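Local atomic coordinates of polyporopepsin (PDB entry 1WKR), a protein that cleaves proteins with broad specificity as a pepsin-like aspartic endopeptidase and has milk-clotting activity. Residues I195-S200 with K230-V235; A226-A231 with G241-T246; A251-L256 with V289-G294; G294-D299 with D305-L310. All blocks are in the same frame, centred on the assembly; numbering follows the deposited sequence.

Contact 1 of 4, residues I195-S200 with K230-V235; sequences IRYGSS and KATGAV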
loop_
_atom_site.group_PDB
_atom_site.type_symbol
_atom_site.label_atom_id
_atom_site.label_comp_id
_atom_site.label_asym_id
_atom_site.label_seq_id
_atom_site.Cartn_x
_atom_site.Cartn_y
_atom_site.Cartn_z
ATOM N N ILE A 195 -16.902 9.098 1.946
ATOM C CA ILE A 195 -16.037 10.211 2.266
ATOM C C ILE A 195 -16.840 11.501 2.247
ATOM O O ILE A 195 -17.575 11.767 1.263
ATOM C CB ILE A 195 -14.833 10.335 1.262
ATOM C CG1 ILE A 195 -14.122 8.980 1.045
ATOM C CG2 ILE A 195 -13.839 11.387 1.797
ATOM C CD1 ILE A 195 -13.014 9.105 -0.040
ATOM N N ARG A 196 -16.684 12.304 3.267
ATOM C CA ARG A 196 -17.244 13.674 3.293
ATOM C C ARG A 196 -16.167 14.640 3.631
ATOM O O ARG A 196 -15.129 14.319 4.252
ATOM C CB ARG A 196 -18.421 13.747 4.255
ATOM C CG ARG A 196 -18.164 13.873 5.486
ATOM C CD ARG A 196 -19.467 14.491 6.433
ATOM N NE ARG A 196 -18.892 14.552 7.768
ATOM C CZ ARG A 196 -18.770 13.577 8.563
ATOM N NH1 ARG A 196 -19.229 12.347 8.133
ATOM N NH2 ARG A 196 -18.268 13.556 9.728
ATOM N N TYR A 197 -16.353 15.893 3.251
ATOM C CA TYR A 197 -15.405 16.997 3.508
ATOM C C TYR A 197 -16.079 17.936 4.510
ATOM O O TYR A 197 -17.181 18.413 4.258
ATOM C CB TYR A 197 -15.105 17.725 2.202
ATOM C CG TYR A 197 -14.219 18.936 2.377
ATOM C CD1 TYR A 197 -12.840 18.772 2.555
ATOM C CD2 TYR A 197 -14.752 20.210 2.405
ATOM C CE1 TYR A 197 -12.009 19.889 2.729
ATOM C CE2 TYR A 197 -13.902 21.361 2.562
ATOM C CZ TYR A 197 -12.566 21.144 2.666
ATOM O OH TYR A 197 -11.677 22.181 2.857
ATOM N N GLY A 198 -15.440 18.179 5.638
ATOM C CA GLY A 198 -16.060 19.015 6.682
ATOM C C GLY A 198 -17.327 18.363 7.155
ATOM O O GLY A 198 -17.573 17.160 7.069
ATOM N N SER A 199 -18.271 19.212 7.616
ATOM C CA SER A 199 -19.501 18.707 8.211
ATOM C C SER A 199 -20.579 18.442 7.227
ATOM O O SER A 199 -21.525 17.707 7.575
ATOM C CB SER A 199 -20.043 19.703 9.282
ATOM O OG SER A 199 -19.025 19.565 10.425
ATOM N N SER A 200 -20.539 19.031 6.011
ATOM C CA SER A 200 -21.745 19.144 5.193
ATOM C C SER A 200 -21.515 18.898 3.740
ATOM O O SER A 200 -22.421 19.196 2.914
ATOM C CB SER A 200 -22.437 20.498 5.323
ATOM O OG SER A 200 -21.644 21.531 4.853
ATOM N N LYS A 230 -13.468 21.449 -5.919
ATOM C CA LYS A 230 -14.381 22.565 -5.704
ATOM C C LYS A 230 -14.391 22.920 -4.265
ATOM O O LYS A 230 -14.373 24.144 -3.918
ATOM C CB LYS A 230 -15.801 22.120 -6.203
ATOM C CG LYS A 230 -16.851 23.181 -6.010
ATOM C CD LYS A 230 -18.283 22.575 -6.393
ATOM C CE LYS A 230 -19.341 23.640 -5.948
ATOM N NZ LYS A 230 -20.786 23.227 -6.383
ATOM N N ALA A 231 -14.485 21.971 -3.334
ATOM C CA ALA A 231 -14.698 22.239 -1.897
ATOM C C ALA A 231 -13.438 22.878 -1.319
ATOM O O ALA A 231 -13.598 23.764 -0.391
ATOM C CB ALA A 231 -14.949 20.922 -1.191
ATOM N N THR A 232 -12.265 22.538 -1.776
ATOM C CA THR A 232 -11.015 23.055 -1.183
ATOM C C THR A 232 -10.535 24.303 -1.884
ATOM O O THR A 232 -9.699 25.011 -1.284
ATOM C CB THR A 232 -9.903 22.003 -1.296
ATOM O OG1 THR A 232 -9.638 21.690 -2.683
ATOM C CG2 THR A 232 -10.173 20.699 -0.532
ATOM N N GLY A 233 -10.983 24.588 -3.093
ATOM C CA GLY A 233 -10.452 25.658 -3.897
ATOM C C GLY A 233 -9.192 25.277 -4.614
ATOM O O GLY A 233 -8.538 26.122 -5.318
ATOM N N ALA A 234 -8.740 24.015 -4.555
ATOM C CA ALA A 234 -7.507 23.656 -5.154
ATOM C C ALA A 234 -7.456 23.770 -6.674
ATOM O O ALA A 234 -8.514 23.625 -7.314
ATOM C CB ALA A 234 -7.165 22.187 -4.776
ATOM N N VAL A 235 -6.294 23.989 -7.206
ATOM C CA VAL A 235 -6.084 24.054 -8.682
ATOM C C VAL A 235 -4.987 23.085 -9.003
ATOM O O VAL A 235 -4.102 22.706 -8.224
ATOM C CB VAL A 235 -5.777 25.476 -9.098
ATOM C CG1 VAL A 235 -6.933 26.428 -8.716
ATOM C CG2 VAL A 235 -4.483 25.966 -8.669
HETATM O O HOH W 1 -12.338 24.636 2.086
#
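Tyr197 lays its ring obliquely across the last turn of helix 222-232, meeting the methyl groups of Ala231 and Thr232. The ring touches the two at different points: CD2 of Tyr197 lies 3.7 Å from CB of Ala231, while CE1 of Tyr197 approaches CG2 of Thr232 at 3.8 Å. With CG anti to the backbone N (chi1 176°), Tyr197 extends from the end of strand 190-197 toward the helix, carrying its hydroxyl beyond the Ala231 methyl, alongside that of Thr232. There the OH has a water 2.7 Å away, and the same water donates to the carbonyl O of Ala231 at 2.9 Å; the backbone N of Gln254 also bonds to Tyr197 OH, so this polar end is held by two partners within a largely buried contact. The arrangement is a strand end packed on a helix C-terminus in the pepsin fold, and the helix stops here: Gly233 leaves helical geometry with a positive phi of 81°. Thr232 marks the exit with an ST turn, its OG1 accepting from Ala234 N at 3.1 Å and donating back to the carbonyl of Tyr228. The two bonds to OG1 hold this rotamer (chi1 61°), which places CG2 anti to the carbonyl carbon, on the side that Tyr197 reaches. Leu253 packs against both Tyr197 and Thr232, and Ile203 and Leu256 also lie against the tyrosine.

Contact 2 of 4, residues A226-A231 with G241-T246; sequences AKYKKA and GLLRLT
Lys229 and Leu243 make the nearest backbone approach, with their CA atoms 8.0 Å apart, a gap bridged by side chains alone because no hydrogen bond joins helix residues 226-231 to the weakly bonded strand 243-245. Leu243 points toward the helix and divides its two methyls between neighbouring residues there. CD1 of Leu243 comes to the rim of the Tyr228 ring, in the ring plane, 4.0 Å from CD2 of Tyr228 and the same 4.0 Å from CE2 of Tyr228, so it straddles that bond instead of covering a face. The other methyl crosses the aliphatic part of Lys229 obliquely: Leu243 CD2 is 3.9 Å from Lys229 CG and 3.8 Å from Lys229 CE. A bend in the lysine chain (chi3 77°) brings CE round to the methyl, so the methylenes of partly exposed Lys229 pack on the buried leucine. Tyr228 is buried, and its hydroxyl bonds to OE1 of Gln272, which holds the OH end of the ring whose CD2-CE2 edge meets Leu243. This is helix-on-strand packing in the C-terminal half of an aspartic protease chain, remote from the active site. Strand 243-245 runs between strands 235-236 and 289-295, antiparallel to each, and helix 222-232 lies against this sheet, with Tyr228 also packing on Leu291 and Val293 of strand 289-295.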
loop_
_atom_site.group_PDB
_atom_site.type_symbol
_atom_site.label_atom_id
_atom_site.label_comp_id
_atom_site.label_asym_id
_atom_site.label_seq_id
_atom_site.Cartn_x
_atom_site.Cartn_y
_atom_site.Cartn_z
ATOM N N ALA A 226 -13.497 15.932 -8.560
ATOM C CA ALA A 226 -14.026 17.258 -8.905
ATOM C C ALA A 226 -14.683 17.887 -7.755
ATOM O O ALA A 226 -14.548 19.105 -7.526
ATOM C CB ALA A 226 -15.010 17.063 -10.090
ATOM N N LYS A 227 -15.450 17.149 -6.948
ATOM C CA LYS A 227 -16.122 17.722 -5.740
ATOM C C LYS A 227 -15.071 18.205 -4.748
ATOM O O LYS A 227 -15.254 19.263 -4.092
ATOM C CB LYS A 227 -17.015 16.700 -5.062
ATOM C CG LYS A 227 -18.266 16.411 -5.934
ATOM C CD LYS A 227 -19.151 15.335 -5.204
ATOM C CE LYS A 227 -20.224 14.906 -6.220
ATOM N NZ LYS A 227 -21.089 13.865 -5.575
ATOM N N TYR A 228 -13.988 17.434 -4.573
ATOM C CA TYR A 228 -12.924 17.822 -3.627
ATOM C C TYR A 228 -12.193 19.088 -4.095
ATOM O O TYR A 228 -11.891 19.977 -3.271
ATOM C CB TYR A 228 -11.982 16.651 -3.524
ATOM C CG TYR A 228 -10.797 16.890 -2.606
ATOM C CD1 TYR A 228 -10.983 16.892 -1.215
ATOM C CD2 TYR A 228 -9.527 17.164 -3.097
ATOM C CE1 TYR A 228 -9.899 17.092 -0.337
ATOM C CE2 TYR A 228 -8.455 17.368 -2.219
ATOM C CZ TYR A 228 -8.638 17.308 -0.897
ATOM O OH TYR A 228 -7.549 17.532 -0.073
ATOM N N LYS A 229 -11.886 19.163 -5.384
ATOM C CA LYS A 229 -11.244 20.382 -5.903
ATOM C C LYS A 229 -12.155 21.540 -5.701
ATOM O O LYS A 229 -11.692 22.652 -5.252
ATOM C CB LYS A 229 -11.024 20.227 -7.424
ATOM C CG LYS A 229 -9.992 19.572 -7.820
ATOM C CD LYS A 229 -9.707 19.593 -9.339
ATOM C CE LYS A 229 -9.079 20.899 -9.824
ATOM N NZ LYS A 229 -8.724 20.969 -11.310
ATOM N N LYS A 230 -13.468 21.449 -5.919
ATOM C CA LYS A 230 -14.381 22.565 -5.704
ATOM C C LYS A 230 -14.391 22.920 -4.265
ATOM O O LYS A 230 -14.373 24.144 -3.918
ATOM C CB LYS A 230 -15.801 22.120 -6.203
ATOM C CG LYS A 230 -16.851 23.181 -6.010
ATOM C CD LYS A 230 -18.283 22.575 -6.393
ATOM C CE LYS A 230 -19.341 23.640 -5.948
ATOM N NZ LYS A 230 -20.786 23.227 -6.383
ATOM N N ALA A 231 -14.485 21.971 -3.334
ATOM C CA ALA A 231 -14.698 22.239 -1.897
ATOM C C ALA A 231 -13.438 22.878 -1.319
ATOM O O ALA A 231 -13.598 23.764 -0.391
ATOM C CB ALA A 231 -14.949 20.922 -1.191
ATOM N N GLY A 241 2.239 17.754 -10.571
ATOM C CA GLY A 241 1.189 16.828 -10.780
ATOM C C GLY A 241 0.237 16.583 -9.622
ATOM O O GLY A 241 -0.622 15.708 -9.620
ATOM N N LEU A 242 0.372 17.487 -8.597
ATOM C CA LEU A 242 -0.548 17.463 -7.405
ATOM C C LEU A 242 -1.421 18.656 -7.437
ATOM O O LEU A 242 -1.051 19.753 -8.030
ATOM C CB LEU A 242 0.284 17.419 -6.155
ATOM C CG LEU A 242 1.202 16.161 -5.986
ATOM C CD1 LEU A 242 1.909 16.219 -4.673
ATOM C CD2 LEU A 242 0.383 14.861 -6.092
ATOM N N LEU A 243 -2.529 18.661 -6.756
ATOM C CA LEU A 243 -3.310 19.886 -6.521
ATOM C C LEU A 243 -2.527 20.807 -5.629
ATOM O O LEU A 243 -1.735 20.358 -4.800
ATOM C CB LEU A 243 -4.581 19.507 -5.827
ATOM C CG LEU A 243 -5.638 18.789 -6.659
ATOM C CD1 LEU A 243 -6.810 18.320 -5.783
ATOM C CD2 LEU A 243 -6.136 19.631 -7.825
ATOM N N ARG A 244 -2.727 22.106 -5.769
ATOM C CA ARG A 244 -2.082 23.110 -4.939
ATOM C C ARG A 244 -3.143 24.013 -4.299
ATOM O O ARG A 244 -4.143 24.348 -4.897
ATOM C CB ARG A 244 -1.097 23.967 -5.725
ATOM C CG ARG A 244 -0.267 24.955 -4.929
ATOM C CD ARG A 244 0.738 25.891 -5.776
ATOM N NE ARG A 244 1.233 27.065 -4.870
ATOM C CZ ARG A 244 2.466 27.280 -4.542
ATOM N NH1 ARG A 244 3.552 26.608 -5.030
ATOM N NH2 ARG A 244 2.708 28.173 -3.588
ATOM N N LEU A 245 -2.844 24.416 -3.048
ATOM C CA LEU A 245 -3.651 25.402 -2.321
ATOM C C LEU A 245 -2.751 26.645 -2.049
ATOM O O LEU A 245 -1.605 26.545 -1.821
ATOM C CB LEU A 245 -4.063 24.841 -0.920
ATOM C CG LEU A 245 -4.977 23.627 -0.957
ATOM C CD1 LEU A 245 -5.331 23.263 0.497
ATOM C CD2 LEU A 245 -6.243 23.940 -1.756
ATOM N N THR A 246 -3.468 27.789 -2.011
ATOM C CA THR A 246 -2.824 28.993 -1.454
ATOM C C THR A 246 -2.714 28.888 0.060
ATOM O O THR A 246 -3.289 28.025 0.720
ATOM C CB THR A 246 -3.685 30.231 -1.762
ATOM O OG1 THR A 246 -4.949 30.115 -1.102
ATOM C CG2 THR A 246 -3.903 30.418 -3.283
#

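Contact 3 of 4, residues A251-L256 with V289-G294; sequences ANLQSL and VYLIVG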
loop_
_atom_site.group_PDB
_atom_site.type_symbol
_atom_site.label_atom_id
_atom_site.label_comp_id
_atom_site.label_asym_id
_atom_site.label_seq_id
_atom_site.Cartn_x
_atom_site.Cartn_y
_atom_site.Cartn_z
ATOM N N ALA A 251 -5.152 27.325 5.231
ATOM C CA ALA A 251 -5.661 27.694 6.558
ATOM C C ALA A 251 -7.113 27.297 6.752
ATOM O O ALA A 251 -7.548 26.936 7.821
ATOM C CB ALA A 251 -5.486 29.169 6.781
ATOM N N ASN A 252 -7.906 27.335 5.670
ATOM C CA ASN A 252 -9.310 26.968 5.654
ATOM C C ASN A 252 -9.604 25.544 5.317
ATOM O O ASN A 252 -10.780 25.120 5.261
ATOM C CB ASN A 252 -10.059 27.910 4.679
ATOM C CG ASN A 252 -10.213 29.286 5.263
ATOM O OD1 ASN A 252 -10.697 29.466 6.366
ATOM N ND2 ASN A 252 -9.697 30.235 4.526
ATOM N N LEU A 253 -8.588 24.730 5.058
ATOM C CA LEU A 253 -8.787 23.317 4.683
ATOM C C LEU A 253 -9.404 22.533 5.818
ATOM O O LEU A 253 -8.887 22.569 6.939
ATOM C CB LEU A 253 -7.451 22.719 4.251
ATOM C CG LEU A 253 -7.495 21.266 3.714
ATOM C CD1 LEU A 253 -8.348 21.115 2.478
ATOM C CD2 LEU A 253 -6.075 20.747 3.442
ATOM N N GLN A 254 -10.502 21.861 5.540
ATOM C CA GLN A 254 -11.178 21.008 6.548
ATOM C C GLN A 254 -10.729 19.556 6.422
ATOM O O GLN A 254 -10.135 19.157 5.407
ATOM C CB GLN A 254 -12.698 21.114 6.335
ATOM C CG GLN A 254 -13.357 22.479 6.098
ATOM C CD GLN A 254 -13.221 23.078 7.365
ATOM O OE1 GLN A 254 -13.948 22.822 8.420
ATOM N NE2 GLN A 254 -12.456 24.143 7.450
ATOM N N SER A 255 -11.053 18.770 7.454
ATOM C CA SER A 255 -10.801 17.328 7.408
ATOM C C SER A 255 -11.638 16.622 6.389
ATOM O O SER A 255 -12.772 17.055 6.067
ATOM C CB SER A 255 -11.030 16.690 8.756
ATOM O OG SER A 255 -10.089 17.228 9.697
ATOM N N LEU A 256 -11.130 15.522 5.877
ATOM C CA LEU A 256 -11.932 14.523 5.204
ATOM C C LEU A 256 -12.322 13.449 6.202
ATOM O O LEU A 256 -11.480 12.974 7.001
ATOM C CB LEU A 256 -11.175 13.853 4.070
ATOM C CG LEU A 256 -10.950 14.671 2.852
ATOM C CD1 LEU A 256 -9.897 14.071 1.896
ATOM C CD2 LEU A 256 -12.266 14.904 2.067
ATOM N N VAL A 289 1.894 24.558 -0.652
ATOM C CA VAL A 289 1.029 23.442 -0.173
ATOM C C VAL A 289 0.517 22.609 -1.371
ATOM O O VAL A 289 -0.248 23.123 -2.191
ATOM C CB VAL A 289 -0.167 24.015 0.573
ATOM C CG1 VAL A 289 -1.088 22.863 1.016
ATOM C CG2 VAL A 289 0.340 24.747 1.823
ATOM N N TYR A 290 0.908 21.335 -1.407
ATOM C CA TYR A 290 0.446 20.412 -2.447
ATOM C C TYR A 290 -0.330 19.295 -1.766
ATOM O O TYR A 290 0.014 18.834 -0.658
ATOM C CB TYR A 290 1.642 19.790 -3.248
ATOM C CG TYR A 290 2.496 20.873 -3.845
ATOM C CD1 TYR A 290 2.123 21.561 -4.946
ATOM C CD2 TYR A 290 3.722 21.181 -3.259
ATOM C CE1 TYR A 290 2.929 22.622 -5.531
ATOM C CE2 TYR A 290 4.562 22.179 -3.845
ATOM C CZ TYR A 290 4.095 22.787 -4.908
ATOM O OH TYR A 290 4.979 23.841 -5.439
ATOM N N LEU A 291 -1.387 18.827 -2.382
ATOM C CA LEU A 291 -2.305 17.855 -1.802
ATOM C C LEU A 291 -2.024 16.465 -2.248
ATOM O O LEU A 291 -1.623 16.211 -3.408
ATOM C CB LEU A 291 -3.739 18.218 -2.071
ATOM C CG LEU A 291 -4.164 19.654 -1.729
ATOM C CD1 LEU A 291 -5.636 19.862 -1.967
ATOM C CD2 LEU A 291 -3.762 19.982 -0.285
ATOM N N ILE A 292 -2.283 15.495 -1.353
ATOM C CA ILE A 292 -2.063 14.074 -1.668
ATOM C C ILE A 292 -3.337 13.333 -2.008
ATOM O O ILE A 292 -3.278 12.134 -2.239
ATOM C CB ILE A 292 -1.183 13.354 -0.602
ATOM C CG1 ILE A 292 -1.729 13.476 0.846
ATOM C CG2 ILE A 292 0.232 13.910 -0.674
ATOM C CD1 ILE A 292 -3.078 12.830 1.042
ATOM N N VAL A 293 -4.452 14.031 -2.071
ATOM C CA VAL A 293 -5.695 13.483 -2.632
ATOM C C VAL A 293 -5.633 13.636 -4.113
ATOM O O VAL A 293 -5.449 14.783 -4.610
ATOM C CB VAL A 293 -6.936 14.168 -2.013
ATOM C CG1 VAL A 293 -8.207 13.659 -2.694
ATOM C CG2 VAL A 293 -6.972 13.906 -0.524
ATOM N N GLY A 294 -5.736 12.558 -4.855
ATOM C CA GLY A 294 -5.632 12.547 -6.317
ATOM C C GLY A 294 -6.757 11.902 -7.013
ATOM O O GLY A 294 -7.646 11.319 -6.360
#
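Leu256 and Val293 meet through one methyl each, CD1 of Leu256 lying 3.8 Å from CG2 of Val293, in the hydrophobic interior of the C-terminal lobe of this pepsin-like protease. A second leucine pair adds a looser touch: CD2 of Leu253 stands 4.5 Å from CD2 of Leu291. The backbones remain well apart, with CA atoms 10.1 Å from Leu256 to Val293, and no hydrogen bond crosses, so the evidence is for side chains reaching inward from two separate pieces of chain. All four residues are buried and all four point toward the opposite segment. Val293 directs CG2 there by placing that methyl anti to its own carbonyl carbon (chi1 176°, measured to CG1). In the next shell, Tyr228 of helix 222-232 packs on Leu256, while Leu245 touches both Leu253 and Leu291. Backbone bonds place Leu291 (with Leu243) and Leu256 (with Leu267), and Ser255 OG bonds to Glu266. Further out, just after helix 247-251, a bond within the loop joins Gln254 to Asn252. NE2 of Gln254 donates to the carbonyl O of Asn252 at 2.9 Å and is nearly straight, with an N-H...O angle of 173°; the oxygen lies in the amide plane of Gln254, yet the nitrogen sits 52° above the carbonyl plane of Asn252.

Contact 4 of 4, residues G294-D299 with D305-L310; sequences GDLGSD and DFINGL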
loop_
_atom_site.group_PDB
_atom_site.type_symbol
_atom_site.label_atom_id
_atom_site.label_comp_id
_atom_site.label_asym_id
_atom_site.label_seq_id
_atom_site.Cartn_x
_atom_site.Cartn_y
_atom_site.Cartn_z
ATOM N N GLY A 294 -5.736 12.558 -4.855
ATOM C CA GLY A 294 -5.632 12.547 -6.317
ATOM C C GLY A 294 -6.757 11.902 -7.013
ATOM O O GLY A 294 -7.646 11.319 -6.360
ATOM N N ASP A 295 -6.736 11.950 -8.323
ATOM C CA ASP A 295 -7.777 11.419 -9.176
ATOM C C ASP A 295 -7.456 9.999 -9.512
ATOM O O ASP A 295 -6.389 9.706 -10.108
ATOM C CB ASP A 295 -7.883 12.293 -10.444
ATOM C CG ASP A 295 -9.170 12.065 -11.231
ATOM O OD1 ASP A 295 -9.713 10.966 -11.239
ATOM O OD2 ASP A 295 -9.723 13.064 -11.813
ATOM N N LEU A 296 -8.349 9.042 -9.200
ATOM C CA LEU A 296 -8.181 7.653 -9.590
ATOM C C LEU A 296 -8.142 7.463 -11.124
ATOM O O LEU A 296 -7.609 6.467 -11.579
ATOM C CB LEU A 296 -9.336 6.854 -8.972
ATOM C CG LEU A 296 -9.357 5.353 -9.200
ATOM C CD1 LEU A 296 -8.081 4.661 -8.684
ATOM C CD2 LEU A 296 -10.599 4.758 -8.555
ATOM N N GLY A 297 -8.812 8.359 -11.849
ATOM C CA GLY A 297 -8.785 8.228 -13.300
ATOM C C GLY A 297 -9.918 7.441 -13.849
ATOM O O GLY A 297 -9.887 7.036 -15.051
ATOM N N SER A 298 -10.948 7.213 -13.068
ATOM C CA SER A 298 -12.185 6.517 -13.437
ATOM C C SER A 298 -13.337 7.072 -12.617
ATOM O O SER A 298 -13.095 7.513 -11.471
ATOM C CB SER A 298 -12.067 4.975 -13.275
ATOM O OG SER A 298 -11.619 4.661 -11.993
ATOM N N ASP A 299 -14.559 7.034 -13.130
ATOM C CA ASP A 299 -15.700 7.538 -12.454
ATOM C C ASP A 299 -16.214 6.513 -11.447
ATOM O O ASP A 299 -15.974 5.297 -11.568
ATOM C CB ASP A 299 -16.842 7.785 -13.442
ATOM C CG ASP A 299 -16.534 8.935 -14.368
ATOM O OD1 ASP A 299 -15.759 9.805 -14.083
ATOM O OD2 ASP A 299 -17.228 8.995 -15.426
ATOM N N ASP A 305 -13.509 2.336 -6.644
ATOM C CA ASP A 305 -13.763 3.778 -6.845
ATOM C C ASP A 305 -12.886 4.650 -5.966
ATOM O O ASP A 305 -13.062 5.886 -5.925
ATOM C CB ASP A 305 -15.236 4.057 -6.558
ATOM C CG ASP A 305 -16.218 3.402 -7.507
ATOM O OD1 ASP A 305 -15.812 2.882 -8.585
ATOM O OD2 ASP A 305 -17.434 3.437 -7.202
ATOM N N PHE A 306 -11.979 4.023 -5.233
ATOM C CA PHE A 306 -10.993 4.752 -4.431
ATOM C C PHE A 306 -9.814 3.825 -4.117
ATOM O O PHE A 306 -10.005 2.587 -4.141
ATOM C CB PHE A 306 -11.624 5.327 -3.094
ATOM C CG PHE A 306 -12.105 4.239 -2.165
ATOM C CD1 PHE A 306 -11.248 3.558 -1.319
ATOM C CD2 PHE A 306 -13.458 3.881 -2.146
ATOM C CE1 PHE A 306 -11.677 2.572 -0.475
ATOM C CE2 PHE A 306 -13.908 2.896 -1.285
ATOM C CZ PHE A 306 -13.037 2.247 -0.464
ATOM N N ILE A 307 -8.714 4.447 -3.797
ATOM C CA ILE A 307 -7.536 3.714 -3.240
ATOM C C ILE A 307 -7.107 4.517 -2.014
ATOM O O ILE A 307 -6.611 5.656 -2.153
ATOM C CB ILE A 307 -6.393 3.536 -4.237
ATOM C CG1 ILE A 307 -6.860 2.791 -5.481
ATOM C CG2 ILE A 307 -5.268 2.783 -3.554
ATOM C CD1 ILE A 307 -5.834 2.607 -6.575
ATOM N N ASN A 308 -7.232 3.919 -0.829
ATOM C CA ASN A 308 -6.656 4.513 0.393
ATOM C C ASN A 308 -5.187 4.093 0.397
ATOM O O ASN A 308 -4.852 2.937 0.713
ATOM C CB ASN A 308 -7.382 4.037 1.645
ATOM C CG ASN A 308 -8.830 4.444 1.715
ATOM O OD1 ASN A 308 -9.329 5.273 0.951
ATOM N ND2 ASN A 308 -9.557 3.853 2.675
ATOM N N GLY A 309 -4.306 5.022 0.015
ATOM C CA GLY A 309 -2.891 4.729 -0.205
ATOM C C GLY A 309 -2.012 5.013 0.944
ATOM O O GLY A 309 -2.451 5.217 2.082
ATOM N N LEU A 310 -0.703 4.974 0.661
ATOM C CA LEU A 310 0.336 5.216 1.687
ATOM C C LEU A 310 0.098 6.483 2.462
ATOM O O LEU A 310 0.278 6.493 3.667
ATOM C CB LEU A 310 1.697 5.288 0.917
ATOM C CG LEU A 310 2.932 5.603 1.748
ATOM C CD1 LEU A 310 4.153 5.059 0.990
ATOM C CD2 LEU A 310 3.110 7.100 1.972
#
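Asp305 has a carboxylate gripped by three donors: OD2 bonds to Thr207 OG1 and to the backbone N of Gly301, and OD1 to the backbone N of Glu302. Two of those donors belong to the short connection between the segments, so the carboxylate bonds to the backbone of the link that reverses the chain. The touching parts run 171° apart in direction, but no hydrogen bond joins them, and Leu296 makes most of the contact. A chi1 of -178° swings its CG away from the backbone N and carries the two methyls across to residues 305-307. CD2 of Leu296 rests on the peptide link, 3.5 Å from the carbonyl C of Asp305 and 3.7 Å from the N of Phe306. CD1 of Leu296 meets CD1 of Ile307 at 3.7 Å, the two side chains crossing at about a right angle. Next to Leu296 in sequence, an Asx turn shapes the bend: OD1 of Asp295 accepts from Gly297 N at 2.8 Å, on its anti side and 33° out of the carboxylate plane, and also bonds to Ser222 OG. Ile307 reaches the active centre, its side chain about 4 Å from that of the catalytic Asp212, and packs on a modified side chain of the bound peptide inhibitor. The contact itself is apolar, so the polar needs of Asp305 are met by Thr207 and the connecting backbone.

How the contacts relate
From the N terminus, contact 1 closes a loop from strand 190-197 to the end of helix 222-232. Contact 2 closes that helix onto strand 243-245 and crosses contact 1, sharing Lys230 and Ala231; contacts 2, 3 and 4 then follow in series, none nested within another. Contact 3 closes from the loop after helix 247-251 to strand 289-295, and contact 4 begins there, at shared Gly294. Backbone pairs join the first three: Gly198 N to Ser255 O at 2.9 Å links contacts 1 and 3, and Leu245 N to Val289 O at 3.0 Å links 2 and 3. Contact 4 lies about 15 Å from contact 3, centre to centre, beyond the end of strand 289-295, where Ile307 nears Asp212.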